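Local coordinates for protein multiheme cytochrome cf (Carboxydothermus ferrireducens DSM 11255, PDB 6QVM) that probably reduces insoluble Fe(III) outside the cell, as an undecaheme cytochrome c set in the S-layer that passes electrons along its bound hemes, at residues A[388-393]-A[573-578]. Numbering follows the deposited sequence.
Sequences EGAHHR and LTIKND. With HEC (heme c), chain H; NGA (2-acetamido-2-deoxy-beta-D-galactopyranose), chain D.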
loop_
_atom_site.group_PDB
_atom_site.type_symbol
_atom_site.label_atom_id
_atom_site.label_comp_id
_atom_site.label_asym_id
_atom_site.label_seq_id
_atom_site.Cartn_x
_atom_site.Cartn_y
_atom_site.Cartn_z
ATOM N N GLU A 388 7.340 -8.400 -11.512
ATOM C CA GLU A 388 6.801 -9.411 -12.414
ATOM C C GLU A 388 7.373 -10.801 -12.171
ATOM O O GLU A 388 6.796 -11.780 -12.653
ATOM C CB GLU A 388 7.039 -9.004 -13.869
ATOM C CG GLU A 388 8.410 -9.367 -14.417
ATOM C CD GLU A 388 9.528 -8.512 -13.854
ATOM O OE1 GLU A 388 10.536 -9.082 -13.391
ATOM O OE2 GLU A 388 9.412 -7.271 -13.888
ATOM N N GLY A 389 8.486 -10.916 -11.449
ATOM C CA GLY A 389 9.065 -12.207 -11.142
ATOM C C GLY A 389 10.220 -12.632 -12.025
ATOM O O GLY A 389 10.753 -13.729 -11.832
ATOM N N ALA A 390 10.614 -11.807 -12.991
ATOM C CA ALA A 390 11.809 -12.081 -13.774
ATOM C C ALA A 390 12.998 -11.379 -13.133
ATOM O O ALA A 390 13.645 -11.939 -12.245
ATOM C CB ALA A 390 11.625 -11.629 -15.223
ATOM N N HIS A 391 13.289 -10.151 -13.571
ATOM C CA HIS A 391 14.330 -9.352 -12.932
ATOM C C HIS A 391 13.878 -8.769 -11.600
ATOM O O HIS A 391 14.723 -8.383 -10.784
ATOM C CB HIS A 391 14.766 -8.216 -13.860
ATOM C CG HIS A 391 15.698 -8.642 -14.948
ATOM N ND1 HIS A 391 15.797 -7.971 -16.147
ATOM C CD2 HIS A 391 16.580 -9.667 -15.017
ATOM C CE1 HIS A 391 16.700 -8.563 -16.908
ATOM N NE2 HIS A 391 17.190 -9.595 -16.245
ATOM N N HIS A 392 12.572 -8.704 -11.358
ATOM C CA HIS A 392 12.019 -7.978 -10.223
ATOM C C HIS A 392 11.308 -8.958 -9.300
ATOM O O HIS A 392 10.371 -9.646 -9.718
ATOM C CB HIS A 392 11.094 -6.864 -10.713
ATOM C CG HIS A 392 11.773 -5.904 -11.642
ATOM N ND1 HIS A 392 11.382 -5.721 -12.951
ATOM C CD2 HIS A 392 12.844 -5.098 -11.454
ATOM C CE1 HIS A 392 12.175 -4.833 -13.526
ATOM N NE2 HIS A 392 13.069 -4.436 -12.637
ATOM N N ARG A 393 11.738 -8.991 -8.042
ATOM C CA ARG A 393 11.467 -10.123 -7.169
ATOM C C ARG A 393 10.028 -10.124 -6.665
ATOM O O ARG A 393 9.368 -9.086 -6.599
ATOM C CB ARG A 393 12.439 -10.112 -5.989
ATOM C CG ARG A 393 13.908 -10.268 -6.378
ATOM C CD ARG A 393 14.308 -11.726 -6.588
ATOM N NE ARG A 393 13.460 -12.406 -7.563
ATOM C CZ ARG A 393 13.602 -12.303 -8.882
ATOM N NH1 ARG A 393 14.564 -11.546 -9.388
ATOM N NH2 ARG A 393 12.780 -12.953 -9.695
ATOM N N LEU A 573 8.216 -21.041 -16.291
ATOM C CA LEU A 573 7.360 -21.152 -17.465
ATOM C C LEU A 573 6.249 -20.111 -17.480
ATOM O O LEU A 573 5.719 -19.808 -18.553
ATOM C CB LEU A 573 6.764 -22.562 -17.555
ATOM C CG LEU A 573 7.833 -23.647 -17.701
ATOM C CD1 LEU A 573 7.230 -25.031 -17.815
ATOM C CD2 LEU A 573 8.720 -23.347 -18.895
ATOM N N THR A 574 5.889 -19.557 -16.321
ATOM C CA THR A 574 4.932 -18.456 -16.303
ATOM C C THR A 574 5.526 -17.213 -16.953
ATOM O O THR A 574 4.854 -16.526 -17.730
ATOM C CB THR A 574 4.495 -18.151 -14.871
ATOM O OG1 THR A 574 4.071 -19.357 -14.221
ATOM C CG2 THR A 574 3.355 -17.147 -14.870
ATOM N N ILE A 575 6.791 -16.915 -16.653
ATOM C CA ILE A 575 7.483 -15.816 -17.318
ATOM C C ILE A 575 7.640 -16.121 -18.801
ATOM O O ILE A 575 7.397 -15.267 -19.661
ATOM C CB ILE A 575 8.851 -15.568 -16.654
ATOM C CG1 ILE A 575 8.685 -15.268 -15.164
ATOM C CG2 ILE A 575 9.593 -14.434 -17.355
ATOM C CD1 ILE A 575 7.754 -14.111 -14.880
ATOM N N LYS A 576 8.041 -17.356 -19.116
ATOM C CA LYS A 576 8.433 -17.700 -20.478
ATOM C C LYS A 576 7.271 -17.588 -21.462
ATOM O O LYS A 576 7.482 -17.242 -22.631
ATOM C CB LYS A 576 9.016 -19.113 -20.508
ATOM C CG LYS A 576 9.597 -19.520 -21.845
ATOM C CD LYS A 576 10.042 -20.977 -21.828
ATOM C CE LYS A 576 10.591 -21.396 -23.182
ATOM N NZ LYS A 576 11.235 -22.734 -23.131
ATOM N N ASN A 577 6.045 -17.859 -21.016
ATOM C CA ASN A 577 4.890 -17.932 -21.903
ATOM C C ASN A 577 3.945 -16.743 -21.734
ATOM O O ASN A 577 2.732 -16.885 -21.907
ATOM C CB ASN A 577 4.135 -19.241 -21.681
ATOM C CG ASN A 577 5.013 -20.460 -21.881
ATOM O OD1 ASN A 577 5.006 -21.379 -21.064
ATOM N ND2 ASN A 577 5.792 -20.467 -22.959
ATOM N N ASP A 578 4.482 -15.566 -21.407
ATOM C CA ASP A 578 3.676 -14.369 -21.166
ATOM C C ASP A 578 4.241 -13.227 -22.007
ATOM O O ASP A 578 5.244 -12.612 -21.632
ATOM C CB ASP A 578 3.652 -14.009 -19.680
ATOM C CG ASP A 578 2.668 -12.892 -19.363
ATOM O OD1 ASP A 578 2.105 -12.286 -20.303
ATOM O OD2 ASP A 578 2.454 -12.620 -18.163
HETATM FE FE HEC H . 13.423 -1.129 -11.842
HETATM C CHA HEC H . 14.145 -1.737 -8.507
HETATM C CHB HEC H . 16.363 0.642 -12.109
HETATM C CHC HEC H . 12.866 -0.726 -15.221
HETATM C CHD HEC H . 10.314 -2.501 -11.498
HETATM N NA HEC H . 14.966 -0.640 -10.552
HETATM C C1A HEC H . 15.044 -0.966 -9.211
HETATM C C2A HEC H . 16.254 -0.378 -8.674
HETATM C C3A HEC H . 16.872 0.278 -9.663
HETATM C C4A HEC H . 16.073 0.125 -10.864
HETATM C CMA HEC H . 18.193 1.063 -9.535
HETATM C CAA HEC H . 16.738 -0.513 -7.212
HETATM C CBA HEC H . 17.506 -1.832 -7.112
HETATM C CGA HEC H . 18.114 -1.998 -5.743
HETATM O O1A HEC H . 17.367 -1.970 -4.726
HETATM O O2A HEC H . 19.359 -2.180 -5.682
HETATM N NB HEC H . 14.402 -0.187 -13.376
HETATM C C1B HEC H . 15.656 0.394 -13.272
HETATM C C2B HEC H . 16.099 0.719 -14.611
HETATM C C3B HEC H . 15.135 0.346 -15.479
HETATM C C4B HEC H . 14.048 -0.231 -14.712
HETATM C CMB HEC H . 17.450 1.399 -14.925
HETATM C CAB HEC H . 15.133 0.491 -17.022
HETATM C CBB HEC H . 16.296 -0.291 -17.675
HETATM N NC HEC H . 11.870 -1.512 -13.112
HETATM C C1C HEC H . 11.853 -1.299 -14.478
HETATM C C2C HEC H . 10.602 -1.809 -15.006
HETATM C C3C HEC H . 9.891 -2.305 -13.976
HETATM C C4C HEC H . 10.681 -2.122 -12.770
HETATM C CMC HEC H . 10.184 -1.750 -16.491
HETATM C CAC HEC H . 8.478 -2.940 -14.004
HETATM C CBC HEC H . 8.488 -4.253 -14.813
HETATM N ND HEC H . 12.391 -1.956 -10.246
HETATM C C1D HEC H . 11.123 -2.512 -10.377
HETATM C C2D HEC H . 10.765 -3.131 -9.128
HETATM C C3D HEC H . 11.958 -2.896 -8.184
HETATM C C4D HEC H . 12.918 -2.159 -8.969
HETATM C CMD HEC H . 9.428 -3.849 -8.861
HETATM C CAD HEC H . 12.129 -3.339 -6.712
HETATM C CBD HEC H . 11.952 -4.855 -6.589
HETATM C CGD HEC H . 13.187 -5.568 -7.072
HETATM O O1D HEC H . 14.236 -4.898 -7.208
HETATM O O2D HEC H . 13.131 -6.797 -7.320
HETATM C C1 NGA D . 0.524 -25.840 -19.513
HETATM C C2 NGA D . 0.111 -26.719 -20.722
HETATM C C3 NGA D . 1.017 -27.920 -20.437
HETATM C C4 NGA D . 2.464 -27.488 -20.503
HETATM C C5 NGA D . 2.738 -26.320 -19.581
HETATM C C6 NGA D . 4.169 -25.835 -19.751
HETATM C C7 NGA D . -2.181 -26.649 -21.763
HETATM C C8 NGA D . -3.653 -26.683 -21.422
HETATM N N2 NGA D . -1.330 -26.945 -20.752
HETATM O O3 NGA D . 1.134 -28.979 -21.317
HETATM O O4 NGA D . 2.740 -27.117 -21.835
HETATM O O5 NGA D . 1.796 -25.301 -19.869
HETATM O O6 NGA D . 4.338 -24.840 -18.776
HETATM O O7 NGA D . -1.853 -26.369 -22.924
#
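In the heme-contacting loop just after a CXXCH heme-binding motif, Glu388, Gly389 and Ala390 meet Ile575 of the short helix 573-576. Ile575 carries the contact: its CD1 comes up against the backbone, 3.4 Å from Glu388 O, and also touches Gly389 C, while its other branch, CG2, sits 4.1 Å from Ala390 CB. Gly389 has a positive phi, where a CB would jam against the carbonyl of Glu388 and crowd Ile575 CD1, so the turn calls for glycine.

Behind this contact, Glu388 braces the loop from inside. Its CG sits between the backbone N and the carbonyl carbon (chi1 84°), and the chain bends back so that the carboxylate faces its own loop. Glu388 OE1 accepts from two backbone N-H groups, Ala390 N (2.8 Å, on the anti lone pair) and His392 N (2.9 Å). Glu388 OE2 uses its syn lone pair for His392 ND1 at 2.7 Å, nearly in the imidazole plane and close to straight (166°). That bond fixes the rotation of the His392 ring, which lies nearly parallel over the porphyrin, with His391 CB over its other face; His392 NE2 is 3.2 Å from heme NC. A leucine in place of His392 would probably leave Glu388 OE2 without its donor and lose the flat group set against the porphyrin.

Next along, Arg393 N gives a nearly straight bond (171°) to heme propionate O2D at 2.7 Å. Its guanidinium turns back to hold Ala390 O end-on with NH1 and NH2, and NE pairs with Glu396. Arg393 also touches a second heme, and Tyr584 meets the His392 ring. The loop thus meets two hemes, stacked on one and touching the other through Arg393, an arrangement consistent with the closely packed hemes of a multiheme cytochrome c.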